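Local coordinates for lysyl oxidase (Pichia pastoris, PDB 1W7C), which probably oxidises primary amines, among them lysine side chains, to aldehydes with the help of a topaquinone cofactor and a copper ion, at residues A[605-610]-A[643-648]; A[283-288]-A[402-407]; A[22-27]-A[56-61]; A[515-520]-A[529-534]. All coordinates share one frame; numbering follows the deposited sequence. Where two conformers were deposited one is given.

Contact 1. Residues A[605-610]-A[643-648]; sequences TKHKDT and DIVAWV. Unlike the reference sequence in segment 605-610: T610 (reference Glu). With CA (calcium ion), chain D.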
# COMPACT_ATOMS: atom_id res chain seq x y z
N THR A 605 16.42 -3.62 -19.21
CA THR A 605 17.50 -4.11 -20.04
C THR A 605 17.00 -5.05 -21.10
O THR A 605 15.89 -5.61 -21.02
CB THR A 605 18.57 -4.83 -19.22
OG1 THR A 605 18.00 -6.03 -18.67
CG2 THR A 605 19.11 -3.95 -18.07
N LYS A 606 17.84 -5.29 -22.10
CA LYS A 606 17.60 -6.33 -23.10
C LYS A 606 17.89 -7.68 -22.47
O LYS A 606 18.96 -7.91 -21.94
CB LYS A 606 18.46 -6.05 -24.34
CG LYS A 606 18.46 -7.12 -25.38
CD LYS A 606 19.46 -6.77 -26.51
CE LYS A 606 19.60 -7.81 -27.53
NZ LYS A 606 20.44 -7.28 -28.60
N HIS A 607 16.95 -8.59 -22.60
CA HIS A 607 17.10 -9.93 -22.05
C HIS A 607 18.33 -10.61 -22.62
O HIS A 607 18.54 -10.60 -23.83
CB HIS A 607 15.92 -10.82 -22.37
CG HIS A 607 16.05 -12.19 -21.79
ND1 HIS A 607 16.74 -13.20 -22.41
CD2 HIS A 607 15.71 -12.66 -20.57
CE1 HIS A 607 16.79 -14.25 -21.61
NE2 HIS A 607 16.14 -13.96 -20.49
N LYS A 608 19.14 -11.23 -21.76
CA LYS A 608 20.25 -12.09 -22.20
C LYS A 608 20.38 -13.26 -21.24
O LYS A 608 20.27 -13.11 -20.03
CB LYS A 608 21.56 -11.32 -22.22
CG LYS A 608 21.62 -10.19 -23.25
CD LYS A 608 22.93 -9.43 -23.27
CE LYS A 608 22.91 -8.37 -24.35
NZ LYS A 608 24.12 -7.54 -24.45
N ASP A 609 20.67 -14.44 -21.79
CA ASP A 609 20.98 -15.60 -20.96
C ASP A 609 22.24 -15.37 -20.13
O ASP A 609 22.34 -15.97 -19.04
CB ASP A 609 21.16 -16.83 -21.82
CG ASP A 609 19.90 -17.27 -22.48
OD1 ASP A 609 18.80 -17.25 -21.87
OD2 ASP A 609 19.92 -17.71 -23.64
N THR A 610 23.17 -14.57 -20.62
CA THR A 610 24.37 -14.20 -19.87
C THR A 610 24.10 -13.18 -18.76
O THR A 610 24.97 -12.91 -17.97
CB THR A 610 25.43 -13.62 -20.81
OG1 THR A 610 24.84 -12.55 -21.58
CG2 THR A 610 25.94 -14.62 -21.81
N ASP A 643 13.21 -8.09 -26.46
CA ASP A 643 12.82 -8.78 -25.22
C ASP A 643 13.41 -7.99 -24.06
O ASP A 643 14.64 -7.85 -23.94
CB ASP A 643 13.37 -10.18 -25.26
CG ASP A 643 12.92 -11.02 -24.12
OD1 ASP A 643 12.32 -10.48 -23.16
OD2 ASP A 643 13.11 -12.27 -24.12
N ILE A 644 12.53 -7.40 -23.26
CA ILE A 644 12.89 -6.50 -22.18
C ILE A 644 12.72 -7.26 -20.87
O ILE A 644 11.81 -8.09 -20.69
CB ILE A 644 11.98 -5.24 -22.21
CG1 ILE A 644 12.19 -4.48 -23.52
CG2 ILE A 644 12.25 -4.33 -21.00
CD1 ILE A 644 11.24 -3.35 -23.76
N VAL A 645 13.63 -6.94 -19.94
CA VAL A 645 13.52 -7.37 -18.55
C VAL A 645 13.50 -6.09 -17.68
O VAL A 645 14.28 -5.15 -17.92
CB VAL A 645 14.77 -8.21 -18.12
CG1 VAL A 645 14.71 -8.59 -16.66
CG2 VAL A 645 14.93 -9.40 -19.02
N ALA A 646 12.55 -6.05 -16.73
CA ALA A 646 12.54 -4.98 -15.74
C ALA A 646 13.12 -5.54 -14.45
O ALA A 646 12.72 -6.55 -13.96
CB ALA A 646 11.13 -4.45 -15.50
N TRP A 647 14.08 -4.80 -13.91
CA TRP A 647 14.72 -5.15 -12.62
C TRP A 647 14.17 -4.08 -11.66
O TRP A 647 14.55 -2.90 -11.75
CB TRP A 647 16.26 -5.05 -12.76
CG TRP A 647 16.84 -5.90 -13.86
CD1 TRP A 647 16.98 -5.50 -15.13
CD2 TRP A 647 17.40 -7.23 -13.79
NE1 TRP A 647 17.52 -6.52 -15.88
CE2 TRP A 647 17.80 -7.59 -15.08
CE3 TRP A 647 17.54 -8.17 -12.76
CZ2 TRP A 647 18.40 -8.81 -15.39
CZ3 TRP A 647 18.14 -9.40 -13.05
CH2 TRP A 647 18.55 -9.72 -14.37
N VAL A 648 13.24 -4.52 -10.80
CA VAL A 648 12.41 -3.66 -10.00
C VAL A 648 12.82 -3.74 -8.55
O VAL A 648 12.94 -4.83 -8.01
CB VAL A 648 10.91 -4.01 -10.14
CG1 VAL A 648 10.11 -3.05 -9.34
CG2 VAL A 648 10.50 -4.01 -11.61
CA CA D . 10.71 -10.00 -21.55
O HOH W 1 9.80 -8.64 -23.34

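Contact 2. Residues A[283-288]-A[402-407]; sequences PRLVEP and FENQED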
# COMPACT_ATOMS: atom_id res chain seq x y z
N PRO A 283 -10.61 -13.77 14.46
CA PRO A 283 -11.30 -14.40 13.32
C PRO A 283 -10.44 -15.34 12.49
O PRO A 283 -9.20 -15.22 12.47
CB PRO A 283 -11.83 -13.21 12.50
CG PRO A 283 -11.86 -12.08 13.48
CD PRO A 283 -10.69 -12.31 14.40
N ARG A 284 -11.12 -16.24 11.80
CA ARG A 284 -10.51 -17.29 10.98
C ARG A 284 -11.11 -17.21 9.58
O ARG A 284 -12.32 -17.12 9.43
CB ARG A 284 -10.85 -18.70 11.58
CG ARG A 284 -10.00 -19.09 12.79
CD ARG A 284 -8.59 -19.59 12.45
NE ARG A 284 -8.67 -20.82 11.65
CZ ARG A 284 -8.84 -22.05 12.11
NH1 ARG A 284 -8.88 -22.28 13.41
NH2 ARG A 284 -8.92 -23.06 11.27
N LEU A 285 -10.28 -17.33 8.57
CA LEU A 285 -10.67 -17.62 7.22
C LEU A 285 -11.00 -19.13 7.06
O LEU A 285 -10.27 -19.99 7.51
CB LEU A 285 -9.50 -17.26 6.32
CG LEU A 285 -9.77 -17.07 4.86
CD1 LEU A 285 -10.67 -15.84 4.66
CD2 LEU A 285 -8.40 -16.93 4.17
N VAL A 286 -12.14 -19.43 6.48
CA VAL A 286 -12.52 -20.80 6.16
C VAL A 286 -12.94 -20.89 4.69
O VAL A 286 -13.29 -19.90 4.06
CB VAL A 286 -13.66 -21.31 7.07
CG1 VAL A 286 -13.22 -21.25 8.50
CG2 VAL A 286 -14.92 -20.51 6.86
N GLU A 287 -12.95 -22.14 4.22
CA GLU A 287 -13.35 -22.49 2.87
C GLU A 287 -14.60 -23.32 2.95
O GLU A 287 -14.51 -24.56 3.07
CB GLU A 287 -12.22 -23.25 2.17
CG GLU A 287 -11.12 -22.29 1.72
CD GLU A 287 -9.90 -22.94 1.12
OE1 GLU A 287 -9.70 -24.16 1.24
OE2 GLU A 287 -9.07 -22.19 0.58
N PRO A 288 -15.78 -22.70 2.92
CA PRO A 288 -17.00 -23.48 3.19
C PRO A 288 -17.25 -24.62 2.21
O PRO A 288 -17.90 -25.59 2.55
CB PRO A 288 -18.14 -22.46 3.07
CG PRO A 288 -17.51 -21.12 3.02
CD PRO A 288 -16.07 -21.29 2.61
N PHE A 402 -2.47 -20.13 -0.50
CA PHE A 402 -3.79 -19.96 0.06
C PHE A 402 -4.61 -18.95 -0.71
O PHE A 402 -4.08 -18.04 -1.35
CB PHE A 402 -3.76 -19.58 1.56
CG PHE A 402 -3.11 -18.24 1.86
CD1 PHE A 402 -1.74 -18.15 2.03
CD2 PHE A 402 -3.88 -17.10 2.01
CE1 PHE A 402 -1.13 -16.94 2.34
CE2 PHE A 402 -3.28 -15.87 2.33
CZ PHE A 402 -1.91 -15.81 2.49
N GLU A 403 -5.93 -19.14 -0.65
CA GLU A 403 -6.86 -18.18 -1.21
C GLU A 403 -7.36 -17.26 -0.10
O GLU A 403 -7.90 -17.69 0.91
CB GLU A 403 -8.03 -18.87 -1.88
CG GLU A 403 -8.87 -17.88 -2.70
CD GLU A 403 -10.01 -18.53 -3.47
OE1 GLU A 403 -10.66 -19.47 -2.93
OE2 GLU A 403 -10.28 -18.06 -4.60
N ASN A 404 -7.11 -15.97 -0.24
CA ASN A 404 -7.65 -14.99 0.70
C ASN A 404 -8.97 -14.45 0.20
O ASN A 404 -9.24 -14.49 -1.00
CB ASN A 404 -6.67 -13.82 0.92
CG ASN A 404 -7.00 -13.01 2.16
OD1 ASN A 404 -7.52 -13.56 3.16
ND2 ASN A 404 -6.69 -11.70 2.13
N GLN A 405 -9.79 -13.93 1.14
CA GLN A 405 -10.89 -13.03 0.80
C GLN A 405 -10.42 -11.67 1.24
O GLN A 405 -10.30 -11.37 2.43
CB GLN A 405 -12.17 -13.44 1.53
CG GLN A 405 -13.40 -12.64 1.07
CD GLN A 405 -13.81 -12.91 -0.35
OE1 GLN A 405 -13.81 -12.00 -1.19
NE2 GLN A 405 -14.25 -14.15 -0.62
N GLU A 406 -10.13 -10.79 0.29
CA GLU A 406 -9.68 -9.48 0.66
C GLU A 406 -10.80 -8.71 1.36
O GLU A 406 -11.97 -8.99 1.15
CB GLU A 406 -9.20 -8.68 -0.55
CG GLU A 406 -8.05 -9.29 -1.34
CD GLU A 406 -6.78 -9.47 -0.56
OE1 GLU A 406 -6.17 -10.56 -0.65
OE2 GLU A 406 -6.36 -8.49 0.10
N ASP A 407 -10.42 -7.70 2.17
CA ASP A 407 -11.34 -6.98 3.03
C ASP A 407 -12.20 -5.94 2.31
O ASP A 407 -13.00 -5.27 2.94
CB ASP A 407 -10.60 -6.34 4.23
CG ASP A 407 -9.69 -5.17 3.84
OD1 ASP A 407 -9.85 -4.56 2.78
OD2 ASP A 407 -8.77 -4.76 4.59
O HOH W 2 -9.37 -21.79 -2.17
O HOH W 3 -6.38 -22.09 0.32
O HOH W 4 -8.85 -19.87 2.20

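Contact 3. Residues A[22-27]-A[56-61]; sequences TSLAKE and LWIETL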
# COMPACT_ATOMS: atom_id res chain seq x y z
N THR A 22 13.07 -26.92 -12.10
CA THR A 22 12.98 -27.43 -10.75
C THR A 22 14.36 -27.79 -10.19
O THR A 22 15.30 -28.11 -10.94
CB THR A 22 12.01 -28.64 -10.74
OG1 THR A 22 11.55 -28.87 -9.41
CG2 THR A 22 12.71 -29.94 -11.20
N SER A 23 14.45 -27.77 -8.86
CA SER A 23 15.70 -28.11 -8.19
C SER A 23 16.11 -29.54 -8.50
O SER A 23 15.29 -30.37 -8.91
CB SER A 23 15.58 -27.93 -6.67
OG SER A 23 14.72 -28.90 -6.09
N LEU A 24 17.39 -29.82 -8.32
CA LEU A 24 17.88 -31.17 -8.52
C LEU A 24 17.23 -32.16 -7.56
O LEU A 24 17.00 -31.87 -6.39
CB LEU A 24 19.38 -31.22 -8.37
CG LEU A 24 20.19 -30.42 -9.39
CD1 LEU A 24 21.65 -30.53 -9.00
CD2 LEU A 24 19.94 -30.92 -10.82
N ALA A 25 16.86 -33.32 -8.08
CA ALA A 25 16.44 -34.43 -7.25
C ALA A 25 17.62 -34.95 -6.42
O ALA A 25 18.78 -34.78 -6.80
CB ALA A 25 15.90 -35.53 -8.13
N LYS A 26 17.33 -35.58 -5.30
CA LYS A 26 18.39 -36.15 -4.46
C LYS A 26 19.34 -37.02 -5.29
O LYS A 26 20.56 -36.94 -5.14
CB LYS A 26 17.78 -36.94 -3.31
CG LYS A 26 18.82 -37.42 -2.29
CD LYS A 26 18.21 -38.00 -1.03
CE LYS A 26 19.17 -37.94 0.16
NZ LYS A 26 20.61 -37.91 -0.24
N GLU A 27 18.75 -37.86 -6.14
CA GLU A 27 19.53 -38.77 -6.99
C GLU A 27 20.46 -38.02 -7.96
O GLU A 27 21.58 -38.47 -8.24
CB GLU A 27 18.59 -39.73 -7.75
CG GLU A 27 17.51 -39.06 -8.63
CD GLU A 27 16.12 -38.99 -7.99
OE1 GLU A 27 15.12 -39.01 -8.75
OE2 GLU A 27 16.01 -38.89 -6.74
N LEU A 56 31.00 -27.09 -2.19
CA LEU A 56 30.03 -26.24 -1.48
C LEU A 56 28.59 -26.49 -1.90
O LEU A 56 27.75 -26.80 -1.08
CB LEU A 56 30.34 -24.74 -1.65
CG LEU A 56 31.48 -24.14 -0.88
CD1 LEU A 56 32.78 -24.44 -1.59
CD2 LEU A 56 31.25 -22.62 -0.75
N TRP A 57 28.35 -26.29 -3.20
CA TRP A 57 27.00 -26.20 -3.75
C TRP A 57 26.85 -27.06 -5.01
O TRP A 57 27.80 -27.21 -5.78
CB TRP A 57 26.67 -24.75 -4.09
CG TRP A 57 26.60 -23.88 -2.89
CD1 TRP A 57 26.09 -24.20 -1.66
CD2 TRP A 57 27.11 -22.55 -2.78
NE1 TRP A 57 26.23 -23.14 -0.80
CE2 TRP A 57 26.84 -22.11 -1.47
CE3 TRP A 57 27.76 -21.67 -3.66
CZ2 TRP A 57 27.23 -20.84 -1.00
CZ3 TRP A 57 28.14 -20.41 -3.20
CH2 TRP A 57 27.86 -20.01 -1.89
N ILE A 58 25.67 -27.64 -5.16
CA ILE A 58 25.26 -28.40 -6.34
C ILE A 58 23.78 -28.11 -6.58
O ILE A 58 22.96 -28.45 -5.73
CB ILE A 58 25.43 -29.92 -6.15
CG1 ILE A 58 26.88 -30.29 -5.84
CG2 ILE A 58 24.94 -30.62 -7.41
CD1 ILE A 58 27.08 -31.76 -5.48
N GLU A 59 23.49 -27.43 -7.68
CA GLU A 59 22.11 -27.03 -7.96
C GLU A 59 21.81 -27.03 -9.45
O GLU A 59 22.70 -27.14 -10.29
CB GLU A 59 21.81 -25.65 -7.38
CG GLU A 59 22.55 -24.53 -8.07
CD GLU A 59 21.99 -23.14 -7.80
OE1 GLU A 59 20.95 -23.01 -7.11
OE2 GLU A 59 22.61 -22.19 -8.32
N THR A 60 20.52 -26.89 -9.78
CA THR A 60 20.11 -26.80 -11.18
C THR A 60 20.70 -25.58 -11.85
O THR A 60 20.59 -24.47 -11.32
CB THR A 60 18.61 -26.75 -11.26
OG1 THR A 60 18.08 -27.97 -10.72
CG2 THR A 60 18.13 -26.65 -12.71
N LEU A 61 21.32 -25.77 -13.01
CA LEU A 61 21.66 -24.68 -13.91
C LEU A 61 20.46 -24.55 -14.85
O LEU A 61 20.25 -25.42 -15.71
CB LEU A 61 22.94 -24.99 -14.68
CG LEU A 61 23.37 -23.92 -15.66
CD1 LEU A 61 23.74 -22.63 -14.96
CD2 LEU A 61 24.57 -24.44 -16.47
O HOH W 5 18.82 -27.32 -7.45

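Contact 4. Residues A[515-520]-A[529-534]; sequences VDVEYP and TKQIAR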
# COMPACT_ATOMS: atom_id res chain seq x y z
N VAL A 515 -0.20 22.17 -18.46
CA VAL A 515 0.12 22.89 -19.69
C VAL A 515 -0.93 24.00 -19.89
O VAL A 515 -2.11 23.80 -19.62
CB VAL A 515 0.13 21.96 -20.93
CG1 VAL A 515 1.10 20.80 -20.73
CG2 VAL A 515 -1.26 21.44 -21.23
N ASP A 516 -0.50 25.12 -20.44
CA ASP A 516 -1.40 26.18 -20.82
C ASP A 516 -1.74 26.02 -22.31
O ASP A 516 -0.86 25.79 -23.15
CB ASP A 516 -0.74 27.53 -20.67
CG ASP A 516 -0.54 27.96 -19.25
OD1 ASP A 516 -1.14 27.41 -18.33
OD2 ASP A 516 0.17 28.94 -18.96
N VAL A 517 -3.03 26.09 -22.59
CA VAL A 517 -3.58 25.86 -23.93
C VAL A 517 -4.68 26.85 -24.22
O VAL A 517 -5.23 27.48 -23.33
CB VAL A 517 -4.16 24.43 -24.11
CG1 VAL A 517 -3.14 23.35 -23.79
CG2 VAL A 517 -5.41 24.23 -23.30
N GLU A 518 -4.96 27.00 -25.51
CA GLU A 518 -6.12 27.70 -25.98
C GLU A 518 -6.89 26.68 -26.79
O GLU A 518 -6.29 25.88 -27.52
CB GLU A 518 -5.74 28.88 -26.88
CG GLU A 518 -5.04 30.02 -26.14
CD GLU A 518 -4.82 31.26 -27.00
OE1 GLU A 518 -5.47 31.41 -28.06
OE2 GLU A 518 -3.97 32.10 -26.62
N TYR A 519 -8.21 26.68 -26.66
CA TYR A 519 -9.08 25.76 -27.38
C TYR A 519 -9.79 26.45 -28.53
O TYR A 519 -10.09 27.65 -28.43
CB TYR A 519 -10.15 25.21 -26.45
CG TYR A 519 -9.62 24.38 -25.30
CD1 TYR A 519 -9.57 24.90 -23.99
CD2 TYR A 519 -9.19 23.08 -25.49
CE1 TYR A 519 -9.08 24.17 -22.97
CE2 TYR A 519 -8.68 22.32 -24.45
CZ TYR A 519 -8.63 22.88 -23.19
OH TYR A 519 -8.20 22.14 -22.12
N PRO A 520 -10.08 25.71 -29.60
CA PRO A 520 -10.77 26.30 -30.76
C PRO A 520 -12.17 26.83 -30.43
O PRO A 520 -12.64 27.76 -31.10
CB PRO A 520 -10.84 25.14 -31.76
CG PRO A 520 -10.64 23.91 -30.96
CD PRO A 520 -9.75 24.29 -29.83
N THR A 529 -4.44 23.45 -18.03
CA THR A 529 -5.01 22.13 -17.99
C THR A 529 -3.92 21.10 -17.81
O THR A 529 -2.80 21.45 -17.41
CB THR A 529 -5.92 21.90 -19.20
OG1 THR A 529 -6.64 20.67 -19.08
CG2 THR A 529 -5.12 21.89 -20.51
N LYS A 530 -4.23 19.84 -18.05
CA LYS A 530 -3.24 18.79 -17.95
C LYS A 530 -3.35 17.86 -19.14
O LYS A 530 -4.44 17.64 -19.66
CB LYS A 530 -3.38 18.02 -16.61
CG LYS A 530 -4.76 17.43 -16.36
CD LYS A 530 -4.81 16.67 -15.05
CE LYS A 530 -6.18 16.32 -14.61
NZ LYS A 530 -6.93 17.50 -14.08
N GLN A 531 -2.21 17.32 -19.55
CA GLN A 531 -2.12 16.40 -20.67
C GLN A 531 -1.24 15.20 -20.33
O GLN A 531 -0.42 15.24 -19.40
CB GLN A 531 -1.52 17.10 -21.88
CG GLN A 531 -2.38 18.22 -22.42
CD GLN A 531 -1.77 18.90 -23.63
OE1 GLN A 531 -0.60 18.64 -24.00
NE2 GLN A 531 -2.54 19.79 -24.24
N ILE A 532 -1.39 14.18 -21.16
CA ILE A 532 -0.47 13.06 -21.26
C ILE A 532 0.37 13.12 -22.54
O ILE A 532 -0.07 13.65 -23.55
CB ILE A 532 -1.24 11.73 -21.20
CG1 ILE A 532 -2.41 11.67 -22.24
CG2 ILE A 532 -1.79 11.54 -19.79
CD1 ILE A 532 -2.82 10.27 -22.68
N ALA A 533 1.55 12.52 -22.48
CA ALA A 533 2.42 12.34 -23.65
C ALA A 533 3.08 10.97 -23.50
O ALA A 533 3.70 10.69 -22.48
CB ALA A 533 3.48 13.45 -23.77
N ARG A 534 2.92 10.11 -24.49
CA ARG A 534 3.60 8.81 -24.51
C ARG A 534 5.02 9.00 -24.99
O ARG A 534 5.25 9.51 -26.09
CB ARG A 534 2.85 7.80 -25.39
CG ARG A 534 3.55 6.47 -25.54
CD ARG A 534 2.74 5.50 -26.33
NE ARG A 534 3.39 4.25 -26.72
CZ ARG A 534 4.13 4.11 -27.81
NH1 ARG A 534 4.39 5.14 -28.58
NH2 ARG A 534 4.60 2.93 -28.13

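Contact 1. Residues A[605-610]-A[643-648]
The indole of W647 turns its NE1 edge to T605, whose OG1 lies in the ring plane, while V645 CG1 sits over one face, offset toward the rim. The imidazole of H607 runs alongside the carboxylate of D643, their planes 12° apart, with H607 CB 3.5 Å from D643 CG; V645 CG2 comes to the edge of the H607 ring near H607 CD2, and D609 OD1 lies in that ring's plane at its edge. Both groups flank the antiparallel strands 602-606 and 642-654 of the copper amine oxidase enzyme domain. T605 and V645 are a hydrogen-bonded pair (T605 N to V645 O 2.9 Å, V645 N to T605 O 2.8 Å); just past the strand end, H607 N bonds D643 O at 2.8 Å. T605 OG1 sits between its backbone N and carbonyl carbon (chi1 66°), which turns it to W647 NE1 for a nearly straight bond (2.9 Å, 169° at the hydrogen). A phenylalanine replacing W647 would probably leave T605 OG1 without this donor and open a gap beside T605 CG2. D643 OD2 forms a salt bridge with K65, while D643 OD1 binds calcium at 2.3 Å, an ion that also takes I644 O at 2.4 Å.

Contact 2. Residues A[283-288]-A[402-407]
Near L285 and N404 the strand segments 284-286 and 402-405 approach to 8.2 Å between axes and cross at 113°, with no direct hydrogen bond, so side chains and water make the contact. L285 has CG anti to its own N (chi1 -162°), and with chi2 at 66° its CD2 comes to 3.4 Å from E403 O and 3.6 Å from N404 OD1. N404 crosses L285 at about a right angle and sends ND2 to E406 OE1 (3.0 Å), meeting that oxygen from above the carboxylate plane. An alanine in place of N404 lacks the amide, so E406 OE1 would probably lose one of its donors and a gap would open beside L285 CD2. E287 OE2 binds three waters, which reach E403 OE1, N and O in turn. E287 OE2 and E403 OE1 stand 4.7 Å apart, and the bonds of E403 OE2 to W304 NE1 and R292, the latter a salt bridge, probably ease the repulsion. Strand 391-405 pairs with 418-433, whereas strand 284-286 pairs antiparallel with a strand of the second subunit and Q405 NE2 bonds P283 O of that subunit, so the contact sits at the dimer interface.

Contact 3. Residues A[22-27]-A[56-61]
L24 and T60 meet where the loop leading into helix 26-39 packs against strand 53-61, part of an antiparallel five-stranded sheet in the N2 domain. A25 takes the N-cap position of that helix, so L24 lies just ahead of its start. The leucine has CG anti to its carbonyl carbon (chi1 -64°) and an extended second torsion, which spreads its two methyls along the strand. CD1 lies 3.5 Å from E59 C and 3.7 Å from I58 CG2, with the leucine and isoleucine side chains crossing at about a right angle. L24 CD2 comes instead to T60 OG1, at 3.5 Å. I58 also touches V32 and L33, and L24 touches V29, so both join loop, strand and helix in one apolar layer. T60 turns its hydroxyl to the loop: OG1, anti to the carbonyl carbon and beside its own N (chi1 -62°), donates to T22 O at 2.8 Å, tilted only 19° from the carbonyl plane. The backbone oxygen of T22 has a second donor in R81 NH1, so two groups grip it. T60 OG1 also comes within 3.1 Å of L24 N, yet the poor angle there gives no hydrogen bond. The backbone N-H groups of the two residues are served differently: a single water accepts from both, 3.0 Å from L24 N and 2.9 Å from T60 N.

Contact 4. Residues A[515-520]-A[529-534]
The beta hairpin of strands 504-518 and 526-536 brings V515 opposite T529; the centre of this contact lies about 42 Å from the centre of the chain, and the hairpin touches the second subunit, consistent with the arms by which copper amine oxidase subunits embrace each other. V515 and T529 form an antiparallel hydrogen-bonded pair: T529 N to V515 O is 2.8 Å, and V515 N to T529 O is 2.9 Å. The second bond is the more bent at its acceptor, its donor standing 40° out of the carbonyl plane. The strand segments do not stay alongside, for their directions differ by 103°, yet backbone bonding goes on past this pair from V517 to Y527 and from Q531 to K513. V517 puts CG2 over one face of the Y519 ring, offset toward the rim, and at 3.7 Å from T529 CG2. Q531 is extended beyond CG, and its NE2 passes close to V517 CG1; V515 CG2 crosses near the same amide, but V515 has two conformers and this approach is less certain. T529 divides its branches by chemistry: with chi1 -172° OG1 is anti to the backbone N, while CG2 turns back to the valine and tyrosine. In the second subunit T529 OG1 bonds Q352 OE1, Q531 NE2 bonds Y475 OH, and Y519 OH makes a weak bond to S346 O. On its own side of the interface, Y519 OH lies 3.5 Å from T529 CG2.

Overall arrangement
Contacts 1 and 4 both pair antiparallel strands by backbone bonds and are linked through neighbouring strands 642-654 and 504-518, although their centres are 35 Å apart. Contact 1 is the buried one and adds a calcium ion to the sheet bonding; contact 4 lies far out on a hairpin whose T529, K530 and Q531 bond the second subunit. Contact 2 also touches that subunit, but joins crossing strands through a leucine methyl set against backbone and amide oxygens, and through water. Contact 3, in the N2 domain, packs a loop on a strand with a hydroxyl bond, one bridging water and aliphatic methyls. Contacts 2, 3 and 4 are each only partly buried, and no two of the four touch directly.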